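Local coordinates for IscA (Thermosynechococcus elongatus, PDB 1X0G), which binds a [2Fe-2S] cluster between subunits of its tetramer and probably serves as a scaffold on which iron-sulphur clusters are assembled, at residues A7-L12 and Q58-T63; A26-Q31 and Y42-V47; Q33-G38 and G104-V109; G76-Y81 and R91-N96. All blocks are in the same frame, centred on the assembly; numbering follows the deposited sequence.

Contact 1: residues A7-L12 and Q58-T63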
loop_
_atom_site.group_PDB
_atom_site.type_symbol
_atom_site.label_atom_id
_atom_site.label_comp_id
_atom_site.label_asym_id
_atom_site.label_seq_id
_atom_site.Cartn_x
_atom_site.Cartn_y
_atom_site.Cartn_z
ATOM N N ALA C 7 10.115 -31.659 4.077
ATOM C CA ALA C 7 9.138 -31.540 2.997
ATOM C C ALA C 7 9.401 -30.286 2.108
ATOM O O ALA C 7 9.662 -30.425 0.887
ATOM C CB ALA C 7 7.671 -31.611 3.552
ATOM N N ALA C 8 9.393 -29.085 2.707
ATOM C CA ALA C 8 9.851 -27.854 1.982
ATOM C C ALA C 8 11.296 -27.968 1.319
ATOM O O ALA C 8 11.504 -27.625 0.164
ATOM C CB ALA C 8 9.708 -26.663 2.865
ATOM N N ILE C 9 12.266 -28.533 2.015
ATOM C CA ILE C 9 13.599 -28.750 1.419
ATOM C C ILE C 9 13.564 -29.571 0.154
ATOM O O ILE C 9 14.224 -29.253 -0.834
ATOM C CB ILE C 9 14.537 -29.485 2.374
ATOM C CG1 ILE C 9 14.737 -28.685 3.644
ATOM C CG2 ILE C 9 15.875 -29.725 1.714
ATOM C CD1 ILE C 9 15.486 -27.385 3.392
ATOM N N GLN C 10 12.793 -30.644 0.225
ATOM C CA GLN C 10 12.666 -31.636 -0.837
ATOM C C GLN C 10 12.073 -30.992 -2.059
ATOM O O GLN C 10 12.538 -31.229 -3.173
ATOM C CB GLN C 10 11.773 -32.791 -0.348
ATOM C CG GLN C 10 11.297 -33.825 -1.368
ATOM C CD GLN C 10 11.046 -35.166 -0.668
ATOM O OE1 GLN C 10 10.753 -35.187 0.540
ATOM N NE2 GLN C 10 11.198 -36.291 -1.403
ATOM N N GLU C 11 11.050 -30.176 -1.837
ATOM C CA GLU C 11 10.448 -29.473 -2.912
ATOM C C GLU C 11 11.389 -28.418 -3.444
ATOM O O GLU C 11 11.446 -28.182 -4.640
ATOM C CB GLU C 11 9.205 -28.784 -2.413
ATOM C CG GLU C 11 8.531 -27.903 -3.461
ATOM C CD GLU C 11 7.909 -28.666 -4.614
ATOM O OE1 GLU C 11 7.943 -29.941 -4.700
ATOM O OE2 GLU C 11 7.367 -27.952 -5.451
ATOM N N LEU C 12 12.122 -27.767 -2.562
ATOM C CA LEU C 12 13.116 -26.844 -3.042
ATOM C C LEU C 12 14.196 -27.452 -3.903
ATOM O O LEU C 12 14.577 -26.851 -4.887
ATOM C CB LEU C 12 13.748 -26.081 -1.915
ATOM C CG LEU C 12 12.698 -25.100 -1.439
ATOM C CD1 LEU C 12 13.211 -24.466 -0.212
ATOM C CD2 LEU C 12 12.353 -24.060 -2.492
ATOM N N GLN C 58 21.272 -21.133 7.997
ATOM C CA GLN C 58 21.688 -22.397 7.381
ATOM C C GLN C 58 20.812 -23.531 7.843
ATOM O O GLN C 58 20.866 -23.865 9.021
ATOM C CB GLN C 58 23.125 -22.772 7.829
ATOM C CG GLN C 58 24.258 -22.378 6.875
ATOM C CD GLN C 58 23.844 -21.175 6.044
ATOM O OE1 GLN C 58 23.148 -21.331 5.028
ATOM N NE2 GLN C 58 24.199 -19.961 6.510
ATOM N N SER C 59 20.032 -24.150 6.949
ATOM C CA SER C 59 19.385 -25.421 7.305
ATOM C C SER C 59 19.491 -26.559 6.269
ATOM O O SER C 59 19.174 -26.384 5.096
ATOM C CB SER C 59 17.923 -25.192 7.687
ATOM O OG SER C 59 17.480 -26.322 8.408
ATOM N N GLN C 60 19.922 -27.732 6.708
ATOM C CA GLN C 60 19.821 -28.921 5.872
ATOM C C GLN C 60 20.554 -28.815 4.531
ATOM O O GLN C 60 20.110 -29.385 3.520
ATOM C CB GLN C 60 18.356 -29.242 5.622
ATOM C CG GLN C 60 17.447 -28.829 6.756
ATOM C CD GLN C 60 16.232 -29.710 6.864
ATOM O OE1 GLN C 60 15.270 -29.389 7.557
ATOM N NE2 GLN C 60 16.265 -30.846 6.177
ATOM N N GLY C 61 21.674 -28.094 4.533
ATOM C CA GLY C 61 22.479 -27.882 3.333
ATOM C C GLY C 61 21.858 -26.820 2.441
ATOM O O GLY C 61 22.087 -26.827 1.222
ATOM N N TRP C 62 21.041 -25.945 3.041
ATOM C CA TRP C 62 20.384 -24.861 2.333
ATOM C C TRP C 62 20.557 -23.565 3.011
ATOM O O TRP C 62 20.291 -23.441 4.203
ATOM C CB TRP C 62 18.888 -25.067 2.245
ATOM C CG TRP C 62 18.570 -25.811 1.087
ATOM C CD1 TRP C 62 18.719 -27.140 0.927
ATOM C CD2 TRP C 62 18.083 -25.299 -0.142
ATOM N NE1 TRP C 62 18.336 -27.506 -0.330
ATOM C CE2 TRP C 62 17.953 -26.394 -1.021
ATOM C CE3 TRP C 62 17.732 -24.024 -0.590
ATOM C CZ2 TRP C 62 17.485 -26.267 -2.324
ATOM C CZ3 TRP C 62 17.264 -23.889 -1.899
ATOM C CH2 TRP C 62 17.153 -25.013 -2.754
ATOM N N THR C 63 20.917 -22.560 2.226
ATOM C CA THR C 63 21.003 -21.206 2.753
ATOM C C THR C 63 19.682 -20.447 2.663
ATOM O O THR C 63 19.009 -20.414 1.624
ATOM C CB THR C 63 22.121 -20.413 2.096
ATOM O OG1 THR C 63 23.295 -21.260 1.942
ATOM C CG2 THR C 63 22.431 -19.206 2.960
#
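Leu12 lays its CB over one face of the Trp62 indole, 4.0 Å from the centroid of the six-membered ring and 26° off the ring normal, a CH-pi contact displaced toward the rim. The nearest ring atom is CH2, at 3.7 Å from Leu12 CB. One helical turn earlier, Ile9 works at the pyrrole part of the same side chain: its CG2 lies 3.9 Å from Trp62 NE1 and about as far from CD1, an oblique approach, the two side chains passing with opposed headings. Ile9 has its CG2 branch anti to the backbone N, which leaves CG1 to face the turn. There CG1 runs across the amide end of Gln60, whose exposed side chain borders the contact. No hydrogen bond links the two segments; the contact is van der Waals packing of Ile9 and Leu12 on the indole and of Ile9 on the Gln60 chain.

Behind the tryptophan the backbone makes a tight reversal. Ser59 and Trp62 close a type I' turn with paired backbone bonds, Ser59 N to Trp62 O and Trp62 N to Ser59 O, each 2.8 Å. Ala26 and Gln16 also touch the indole, and Leu12 reaches on to Leu28 of the adjacent strand. The arrangement is that of a helix, 6-15, packed by one side against a beta hairpin with a two-residue turn, 55-59 with 62-66, at the margin of the larger mixed sheet.

Contact 2: residues A26-Q31 and Y42-V47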
loop_
_atom_site.group_PDB
_atom_site.type_symbol
_atom_site.label_atom_id
_atom_site.label_comp_id
_atom_site.label_asym_id
_atom_site.label_seq_id
_atom_site.Cartn_x
_atom_site.Cartn_y
_atom_site.Cartn_z
ATOM N N ALA C 26 21.981 -23.406 -3.471
ATOM C CA ALA C 26 20.904 -23.699 -2.530
ATOM C C ALA C 26 20.673 -22.424 -1.674
ATOM O O ALA C 26 21.036 -22.387 -0.475
ATOM C CB ALA C 26 21.203 -24.958 -1.683
ATOM N N ILE C 27 20.141 -21.377 -2.336
ATOM C CA ILE C 27 19.698 -20.165 -1.641
ATOM C C ILE C 27 18.223 -19.748 -1.866
ATOM O O ILE C 27 17.761 -19.522 -2.989
ATOM C CB ILE C 27 20.661 -18.984 -1.774
ATOM C CG1 ILE C 27 22.053 -19.376 -1.283
ATOM C CG2 ILE C 27 20.235 -17.928 -0.838
ATOM C CD1 ILE C 27 23.274 -18.809 -2.097
ATOM N N LEU C 28 17.512 -19.681 -0.756
ATOM C CA LEU C 28 16.144 -19.305 -0.751
ATOM C C LEU C 28 16.045 -17.999 -0.088
ATOM O O LEU C 28 16.417 -17.854 1.063
ATOM C CB LEU C 28 15.334 -20.247 0.107
ATOM C CG LEU C 28 13.860 -19.864 0.283
ATOM C CD1 LEU C 28 13.207 -19.950 -1.073
ATOM C CD2 LEU C 28 13.125 -20.831 1.263
ATOM N N ARG C 29 15.490 -17.048 -0.798
ATOM C CA ARG C 29 15.439 -15.721 -0.279
ATOM C C ARG C 29 14.011 -15.437 -0.007
ATOM O O ARG C 29 13.153 -15.664 -0.865
ATOM C CB ARG C 29 16.025 -14.763 -1.265
ATOM C CG ARG C 29 15.842 -13.352 -0.870
ATOM C CD ARG C 29 16.785 -12.484 -1.636
ATOM N NE ARG C 29 17.169 -11.310 -0.856
ATOM C CZ ARG C 29 16.384 -10.247 -0.730
ATOM N NH1 ARG C 29 15.191 -10.277 -1.350
ATOM N NH2 ARG C 29 16.756 -9.195 0.024
ATOM N N ILE C 30 13.746 -15.056 1.239
ATOM C CA ILE C 30 12.421 -14.689 1.706
ATOM C C ILE C 30 12.329 -13.183 2.001
ATOM O O ILE C 30 13.264 -12.516 2.561
ATOM C CB ILE C 30 12.073 -15.431 2.944
ATOM C CG1 ILE C 30 12.253 -16.894 2.733
ATOM C CG2 ILE C 30 10.554 -15.370 3.261
ATOM C CD1 ILE C 30 11.799 -17.616 4.000
ATOM N N GLN C 31 11.218 -12.624 1.544
ATOM C CA GLN C 31 10.926 -11.219 1.845
ATOM C C GLN C 31 9.392 -11.114 1.861
ATOM O O GLN C 31 8.738 -12.167 1.644
ATOM C CB GLN C 31 11.624 -10.310 0.862
ATOM C CG GLN C 31 10.934 -10.061 -0.412
ATOM C CD GLN C 31 11.731 -9.143 -1.316
ATOM O OE1 GLN C 31 12.710 -8.526 -0.884
ATOM N NE2 GLN C 31 11.355 -9.071 -2.579
ATOM N N TYR C 42 4.035 -13.199 1.598
ATOM C CA TYR C 42 5.396 -13.701 1.518
ATOM C C TYR C 42 5.859 -13.704 0.105
ATOM O O TYR C 42 5.048 -13.893 -0.871
ATOM C CB TYR C 42 5.446 -15.137 1.900
ATOM C CG TYR C 42 5.051 -15.323 3.264
ATOM C CD1 TYR C 42 3.765 -15.698 3.560
ATOM C CD2 TYR C 42 5.963 -15.095 4.287
ATOM C CE1 TYR C 42 3.348 -15.777 4.845
ATOM C CE2 TYR C 42 5.547 -15.208 5.601
ATOM C CZ TYR C 42 4.230 -15.526 5.856
ATOM O OH TYR C 42 3.824 -15.651 7.129
ATOM N N ASP C 43 7.157 -13.551 -0.052
ATOM C CA ASP C 43 7.725 -13.699 -1.373
ATOM C C ASP C 43 9.005 -14.547 -1.327
ATOM O O ASP C 43 10.028 -14.247 -0.596
ATOM C CB ASP C 43 7.983 -12.336 -1.957
ATOM C CG ASP C 43 8.726 -12.430 -3.253
ATOM O OD1 ASP C 43 8.128 -12.041 -4.286
ATOM O OD2 ASP C 43 9.889 -12.957 -3.274
ATOM N N LEU C 44 8.977 -15.598 -2.122
ATOM C CA LEU C 44 10.034 -16.532 -2.105
ATOM C C LEU C 44 10.726 -16.583 -3.414
ATOM O O LEU C 44 10.101 -16.775 -4.417
ATOM C CB LEU C 44 9.430 -17.876 -1.868
ATOM C CG LEU C 44 8.937 -18.135 -0.442
ATOM C CD1 LEU C 44 8.212 -19.489 -0.377
ATOM C CD2 LEU C 44 10.063 -18.104 0.627
ATOM N N ALA C 45 12.028 -16.474 -3.420
ATOM C CA ALA C 45 12.763 -16.660 -4.657
ATOM C C ALA C 45 14.003 -17.541 -4.433
ATOM O O ALA C 45 14.647 -17.515 -3.391
ATOM C CB ALA C 45 13.148 -15.373 -5.159
ATOM N N LEU C 46 14.337 -18.375 -5.401
ATOM C CA LEU C 46 15.665 -18.972 -5.379
ATOM C C LEU C 46 16.564 -17.974 -6.024
ATOM O O LEU C 46 16.203 -17.400 -7.059
ATOM C CB LEU C 46 15.710 -20.197 -6.241
ATOM C CG LEU C 46 14.729 -21.272 -5.846
ATOM C CD1 LEU C 46 14.520 -22.207 -7.069
ATOM C CD2 LEU C 46 15.243 -21.993 -4.582
ATOM N N VAL C 47 17.729 -17.744 -5.449
ATOM C CA VAL C 47 18.558 -16.648 -5.966
ATOM C C VAL C 47 19.969 -17.130 -6.074
ATOM O O VAL C 47 20.300 -18.173 -5.536
ATOM C CB VAL C 47 18.457 -15.371 -5.022
ATOM C CG1 VAL C 47 17.121 -14.716 -5.156
ATOM C CG2 VAL C 47 18.693 -15.764 -3.589
#
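Val47 meets two residues of the opposite segment, Ile27 and Arg29, and with Asp43 and Arg29 it has among the largest buried surfaces of this antiparallel pairing. Its CG2, held between the backbone N and the carbonyl carbon (chi1 of CG1 -72°), lies 3.8 Å from Ile27 CG2, the two side chains lying roughly perpendicular. The same methyl comes 3.7 Å from Arg29 CB. Beneath this packing, Val47 N donates to Ile27 O at 3.0 Å.

Arg29 faces Ala45 as a hydrogen-bonded pair. Its N donates to Ala45 O at 2.8 Å in a nearly straight bond (171°), and its own carbonyl accepts from Ala45 N. Beyond CB the chain extends to a guanidinium. OE1 of Gln31 lies near the guanidinium plane and accepts from Arg29 NH1 at 3.1 Å, whereas NH1 stands well above the carbonyl plane of the amide. NE forms a salt bridge with Asp54, and NH2 also has a hydrogen-bond partner, so all three guanidinium nitrogens are engaged.

Asp43 pairs with Gln31 in the same way, its N reaching Gln31 O at 2.7 Å, and the two side chains run side by side, Asp43 CB 4.0 Å from Gln31 CG. On the other face, Leu44 CD2 touches both Ile30 CG1 and Leu28 CD1.

Strands 27-34 and 40-46 thus form a hairpin within the six-stranded sheet, with 62-66 bonded along the far edge of 27-34. Leu44 packs on Phe90 and Phe92 of strand 89-93, Ile30 on Leu74 of helix 71-74, and Met86 of the second subunit packs against Tyr42 and Leu44.

Contact 3: residues Q33-G38 and G104-V109. With NA (sodium ion), chain G; FES (Fe2/s2 (inorganic) cluster), chain H.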
loop_
_atom_site.group_PDB
_atom_site.type_symbol
_atom_site.label_atom_id
_atom_site.label_comp_id
_atom_site.label_asym_id
_atom_site.label_seq_id
_atom_site.Cartn_x
_atom_site.Cartn_y
_atom_site.Cartn_z
ATOM N N GLN C 33 5.769 -8.517 0.692
ATOM C CA GLN C 33 5.342 -7.550 -0.321
ATOM C C GLN C 33 3.965 -7.124 0.120
ATOM O O GLN C 33 3.241 -7.964 0.564
ATOM C CB GLN C 33 5.096 -8.349 -1.521
ATOM C CG GLN C 33 5.600 -7.790 -2.750
ATOM C CD GLN C 33 4.553 -8.043 -3.895
ATOM O OE1 GLN C 33 4.037 -9.216 -4.038
ATOM N NE2 GLN C 33 4.213 -6.948 -4.707
ATOM N N PRO C 34 3.577 -5.861 0.026
ATOM C CA PRO C 34 2.247 -5.468 0.441
ATOM C C PRO C 34 1.228 -6.348 -0.223
ATOM O O PRO C 34 1.480 -6.811 -1.306
ATOM C CB PRO C 34 2.074 -4.096 -0.175
ATOM C CG PRO C 34 3.474 -3.571 -0.316
ATOM C CD PRO C 34 4.376 -4.735 -0.486
ATOM N N SER C 35 0.059 -6.568 0.387
ATOM C CA SER C 35 -0.841 -7.600 -0.054
ATOM C C SER C 35 -2.294 -7.098 -0.112
ATOM O O SER C 35 -2.717 -6.237 0.632
ATOM C CB SER C 35 -0.736 -8.774 0.878
ATOM O OG SER C 35 -1.703 -9.738 0.492
ATOM N N GLU C 36 -3.056 -7.566 -1.066
ATOM C CA GLU C 36 -4.451 -7.212 -1.046
ATOM C C GLU C 36 -5.072 -8.047 0.079
ATOM O O GLU C 36 -5.943 -7.566 0.735
ATOM C CB GLU C 36 -5.160 -7.462 -2.392
ATOM C CG GLU C 36 -4.602 -6.761 -3.570
ATOM C CD GLU C 36 -5.301 -5.456 -3.795
ATOM O OE1 GLU C 36 -6.520 -5.508 -4.033
ATOM O OE2 GLU C 36 -4.654 -4.363 -3.766
ATOM N N CYS C 37 -4.660 -9.284 0.314
ATOM C CA CYS C 37 -5.183 -9.990 1.468
ATOM C C CYS C 37 -4.245 -9.709 2.625
ATOM O O CYS C 37 -3.020 -9.849 2.528
ATOM C CB CYS C 37 -5.360 -11.504 1.223
ATOM S SG CYS C 37 -6.595 -11.758 -0.145
ATOM N N GLY C 38 -4.823 -9.299 3.728
ATOM C CA GLY C 38 -4.060 -8.928 4.842
ATOM C C GLY C 38 -3.087 -7.874 4.454
ATOM O O GLY C 38 -3.382 -6.955 3.672
ATOM N N GLY C 104 -3.575 -18.693 2.916
ATOM C CA GLY C 104 -2.324 -18.825 3.658
ATOM C C GLY C 104 -1.160 -17.996 3.137
ATOM O O GLY C 104 -0.148 -17.869 3.850
ATOM N N MET C 105 -1.258 -17.460 1.917
ATOM C CA MET C 105 -0.120 -16.759 1.341
ATOM C C MET C 105 0.155 -15.435 2.048
ATOM O O MET C 105 1.267 -14.926 2.036
ATOM C CB MET C 105 -0.288 -16.554 -0.181
ATOM C CG MET C 105 -0.372 -17.891 -1.062
ATOM S SD MET C 105 0.955 -19.097 -0.650
ATOM C CE MET C 105 0.251 -20.282 0.537
ATOM N N ALA C 106 -0.874 -14.890 2.663
ATOM C CA ALA C 106 -0.847 -13.561 3.170
ATOM C C ALA C 106 -1.097 -13.523 4.687
ATOM O O ALA C 106 -1.923 -14.299 5.217
ATOM C CB ALA C 106 -1.959 -12.770 2.443
ATOM N N PHE C 107 -0.492 -12.573 5.386
ATOM C CA PHE C 107 -0.864 -12.362 6.775
ATOM C C PHE C 107 -0.952 -10.915 7.211
ATOM O O PHE C 107 -0.313 -10.080 6.610
ATOM C CB PHE C 107 0.140 -13.000 7.627
ATOM C CG PHE C 107 1.476 -12.418 7.484
ATOM C CD1 PHE C 107 1.988 -11.608 8.471
ATOM C CD2 PHE C 107 2.252 -12.706 6.393
ATOM C CE1 PHE C 107 3.278 -11.100 8.395
ATOM C CE2 PHE C 107 3.482 -12.188 6.278
ATOM C CZ PHE C 107 4.030 -11.391 7.291
ATOM N N ARG C 108 -1.751 -10.604 8.248
ATOM C CA ARG C 108 -1.695 -9.227 8.862
ATOM C C ARG C 108 -0.847 -9.256 10.101
ATOM O O ARG C 108 -0.636 -10.330 10.635
ATOM C CB ARG C 108 -3.066 -8.532 9.096
ATOM C CG ARG C 108 -4.349 -9.362 8.950
ATOM C CD ARG C 108 -5.575 -8.487 8.865
ATOM N NE ARG C 108 -6.061 -8.302 7.487
ATOM C CZ ARG C 108 -7.362 -8.214 7.119
ATOM N NH1 ARG C 108 -8.354 -8.292 8.023
ATOM N NH2 ARG C 108 -7.689 -8.078 5.825
ATOM N N VAL C 109 -0.284 -8.122 10.513
ATOM C CA VAL C 109 0.347 -8.047 11.875
ATOM C C VAL C 109 -0.423 -7.143 12.843
ATOM O O VAL C 109 -1.345 -6.422 12.434
ATOM C CB VAL C 109 1.800 -7.612 11.856
ATOM C CG1 VAL C 109 2.672 -8.795 11.559
ATOM C CG2 VAL C 109 1.989 -6.522 10.833
HETATM NA NA NA G . -4.679 -5.392 1.916
HETATM FE FE1 FES H . -4.733 -15.710 0.645
HETATM FE FE2 FES H . -6.168 -13.789 -0.823
HETATM S S1 FES H . -6.765 -15.189 0.671
HETATM S S2 FES H . -4.082 -14.004 -0.616
HETATM O O HOH W 1 -5.769 -4.426 0.343
#
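Cys37 and Ala106 meet through their CB atoms, 3.8 Å apart, at the edge of the [2Fe-2S] site of this HesB/IscA-family protein. The cysteine turns its sulphur away from the carbonyl carbon (chi1 -62°), and this sends SG out to the cluster, where it binds FE2 at 2.2 Å. The Ala106 methyl touches the loop, its CB 3.1 Å from Cys37 O, and also lies 3.9 Å from sulphide S2. The N of Gly104, at the start of the second segment, lies near FE1. Cys103 of the third subunit binds an iron of the cluster as well, which places the cofactor at a subunit interface, and Cys101 of the same chain as the two segments packs against both Cys37 and Ala106.

The same methyl also meets Ser35, whose OG stands 3.6 Å from Ala106 CB. No hydrogen bond joins the two segments; they are joined by packing, and both line the cluster pocket. In the loop 35-38 a sodium ion is bound by three backbone carbonyl oxygens, Ser35 O at 2.5 Å, Glu36 O and Gly38 O, together with a water and Glu36 O of the third subunit; the Cys37 side chain points to the cluster.

Arg108, at the far end, bends at chi3 (100°) and brings the edge of its guanidinium to Gly38. That glycine, with positive phi, sits near the plane of the group, its CA 3.4 Å from Arg108 NE.

Contact 4: residues G76-Y81 and R91-N96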
loop_
_atom_site.group_PDB
_atom_site.type_symbol
_atom_site.label_atom_id
_atom_site.label_comp_id
_atom_site.label_asym_id
_atom_site.label_seq_id
_atom_site.Cartn_x
_atom_site.Cartn_y
_atom_site.Cartn_z
ATOM N N GLY C 76 11.506 -16.314 13.136
ATOM C CA GLY C 76 10.839 -17.543 13.587
ATOM C C GLY C 76 9.773 -18.150 12.660
ATOM O O GLY C 76 9.102 -19.143 12.993
ATOM N N LEU C 77 9.611 -17.588 11.479
ATOM C CA LEU C 77 8.806 -18.248 10.486
ATOM C C LEU C 77 9.284 -19.703 10.347
ATOM O O LEU C 77 10.484 -20.009 10.391
ATOM C CB LEU C 77 9.016 -17.567 9.161
ATOM C CG LEU C 77 8.190 -18.057 8.029
ATOM C CD1 LEU C 77 6.790 -17.555 8.328
ATOM C CD2 LEU C 77 8.767 -17.417 6.763
ATOM N N ARG C 78 8.299 -20.572 10.179
ATOM C CA ARG C 78 8.528 -21.908 9.732
ATOM C C ARG C 78 7.712 -22.079 8.459
ATOM O O ARG C 78 6.534 -21.658 8.357
ATOM C CB ARG C 78 8.091 -22.940 10.786
ATOM C CG ARG C 78 8.750 -22.742 12.165
ATOM C CD ARG C 78 8.227 -23.746 13.174
ATOM N NE ARG C 78 6.770 -23.855 13.119
ATOM C CZ ARG C 78 6.096 -24.786 12.425
ATOM N NH1 ARG C 78 6.748 -25.696 11.691
ATOM N NH2 ARG C 78 4.759 -24.793 12.449
ATOM N N VAL C 79 8.357 -22.736 7.507
ATOM C CA VAL C 79 7.858 -22.870 6.181
ATOM C C VAL C 79 7.771 -24.362 5.980
ATOM O O VAL C 79 8.744 -25.088 6.245
ATOM C CB VAL C 79 8.891 -22.267 5.156
ATOM C CG1 VAL C 79 8.533 -22.648 3.736
ATOM C CG2 VAL C 79 9.019 -20.750 5.298
ATOM N N ASP C 80 6.623 -24.817 5.480
ATOM C CA ASP C 80 6.378 -26.232 5.230
ATOM C C ASP C 80 5.963 -26.325 3.754
ATOM O O ASP C 80 5.649 -25.302 3.118
ATOM C CB ASP C 80 5.212 -26.578 6.091
ATOM C CG ASP C 80 4.971 -28.051 6.224
ATOM O OD1 ASP C 80 5.845 -28.912 5.947
ATOM O OD2 ASP C 80 3.844 -28.350 6.661
ATOM N N TYR C 81 5.957 -27.523 3.193
ATOM C CA TYR C 81 5.373 -27.677 1.891
ATOM C C TYR C 81 4.347 -28.813 1.930
ATOM O O TYR C 81 4.699 -29.871 2.376
ATOM C CB TYR C 81 6.456 -27.967 0.878
ATOM C CG TYR C 81 5.930 -28.090 -0.536
ATOM C CD1 TYR C 81 5.614 -26.964 -1.300
ATOM C CD2 TYR C 81 5.762 -29.351 -1.130
ATOM C CE1 TYR C 81 5.155 -27.080 -2.640
ATOM C CE2 TYR C 81 5.285 -29.459 -2.457
ATOM C CZ TYR C 81 4.992 -28.296 -3.178
ATOM O OH TYR C 81 4.524 -28.414 -4.439
ATOM N N ARG C 91 3.531 -23.592 2.988
ATOM C CA ARG C 91 2.692 -23.149 4.092
ATOM C C ARG C 91 3.586 -22.408 4.955
ATOM O O ARG C 91 4.733 -22.770 5.068
ATOM C CB ARG C 91 2.206 -24.324 4.958
ATOM C CG ARG C 91 0.967 -24.987 4.512
ATOM C CD ARG C 91 -0.257 -24.041 4.379
ATOM N NE ARG C 91 -1.380 -24.881 3.946
ATOM C CZ ARG C 91 -1.586 -25.269 2.683
ATOM N NH1 ARG C 91 -0.760 -24.830 1.719
ATOM N NH2 ARG C 91 -2.607 -26.095 2.395
ATOM N N PHE C 92 3.046 -21.433 5.654
ATOM C CA PHE C 92 3.843 -20.626 6.564
ATOM C C PHE C 92 3.252 -20.517 7.923
ATOM O O PHE C 92 2.076 -20.269 8.082
ATOM C CB PHE C 92 3.855 -19.239 6.024
ATOM C CG PHE C 92 4.487 -19.155 4.713
ATOM C CD1 PHE C 92 3.732 -19.299 3.555
ATOM C CD2 PHE C 92 5.855 -18.988 4.605
ATOM C CE1 PHE C 92 4.348 -19.219 2.297
ATOM C CE2 PHE C 92 6.467 -18.905 3.319
ATOM C CZ PHE C 92 5.727 -19.004 2.199
ATOM N N HIS C 93 4.069 -20.656 8.922
ATOM C CA HIS C 93 3.555 -20.497 10.233
ATOM C C HIS C 93 4.434 -19.382 10.768
ATOM O O HIS C 93 5.654 -19.549 10.909
ATOM C CB HIS C 93 3.703 -21.802 11.000
ATOM C CG HIS C 93 3.054 -22.962 10.315
ATOM N ND1 HIS C 93 1.708 -23.240 10.445
ATOM C CD2 HIS C 93 3.564 -23.924 9.501
ATOM C CE1 HIS C 93 1.420 -24.319 9.734
ATOM N NE2 HIS C 93 2.523 -24.745 9.144
ATOM N N ASN C 94 3.816 -18.239 11.017
ATOM C CA ASN C 94 4.536 -17.049 11.349
ATOM C C ASN C 94 4.071 -16.600 12.707
ATOM O O ASN C 94 2.947 -16.144 12.860
ATOM C CB ASN C 94 4.237 -16.012 10.296
ATOM C CG ASN C 94 5.009 -14.727 10.496
ATOM O OD1 ASN C 94 5.710 -14.544 11.495
ATOM N ND2 ASN C 94 4.906 -13.819 9.495
ATOM N N PRO C 95 4.933 -16.733 13.702
ATOM C CA PRO C 95 4.693 -16.282 15.080
ATOM C C PRO C 95 4.318 -14.803 15.151
ATOM O O PRO C 95 3.631 -14.397 16.071
ATOM C CB PRO C 95 6.047 -16.485 15.766
ATOM C CG PRO C 95 6.714 -17.563 14.999
ATOM C CD PRO C 95 6.274 -17.316 13.538
ATOM N N ASN C 96 4.737 -14.025 14.153
ATOM C CA ASN C 96 4.395 -12.621 14.047
ATOM C C ASN C 96 3.024 -12.373 13.470
ATOM O O ASN C 96 2.535 -11.275 13.514
ATOM C CB ASN C 96 5.439 -11.926 13.217
ATOM C CG ASN C 96 6.865 -12.195 13.723
ATOM O OD1 ASN C 96 7.773 -12.665 13.007
ATOM N ND2 ASN C 96 7.039 -11.939 14.975
#
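Strands 78-81 and 91-93 run antiparallel, their short axes 4.7 Å apart at closest approach and 155° between directions. Two hydrogen-bonded pairs clamp them: Arg78 with His93, where His93 N reaches Arg78 O at 2.7 Å, and Asp80 with Arg91, where Asp80 N donates to Arg91 O at 2.8 Å. Between these, Val79 and Phe92 form a non-hydrogen-bonded pair, reinforced by a CA-H...O contact from Val79 CA to Arg91 O.

Above the His93 imidazole lies the Arg78 guanidinium, its plane only 10° from that of the ring. NH2 makes the touch, 3.3 Å from His93 CG, over one face, and a bend at chi3 (-46°) folds the arginine across to reach it. This hairpin belongs to the small mixed sheet of the fold, with strand 3-4 bonded to the other side of 78-82.

On the sheet face that carries Val79 and Phe92, Val79 CG2 lies 3.7 Å from Phe92 CD2, while Leu77 CD2 comes to the edge of the same ring near its plane. Phe92 in turn stacks on Tyr42. Past the strand end, Leu77 CD1 packs 3.6 Å from Asn94 CB, and Asn94 OD1 accepts from Asn96 N at 2.9 Å in an Asx turn.

Along the chain, contact 2 falls between the two segments of contact 1, and contact 4 likewise between those of contact 3, while the segments of contact 3 alternate with those of contacts 1 and 2. Contacts 1, 2 and 3 all reach the six-stranded sheet; contact 4 builds the smaller one. Contacts 1 and 3 lie on opposite sides of the chain's centre, about 24 Å between centres, whereas contacts 3 and 4 are about 13 Å apart. Tyr42 stacks on Phe107 and its OH hydrogen-bonds Asn94 ND2, linking contacts 2, 3 and 4. One end of the molecule therefore carries the helix and hairpin, the other the cluster and sodium sites, with the two sheets between them.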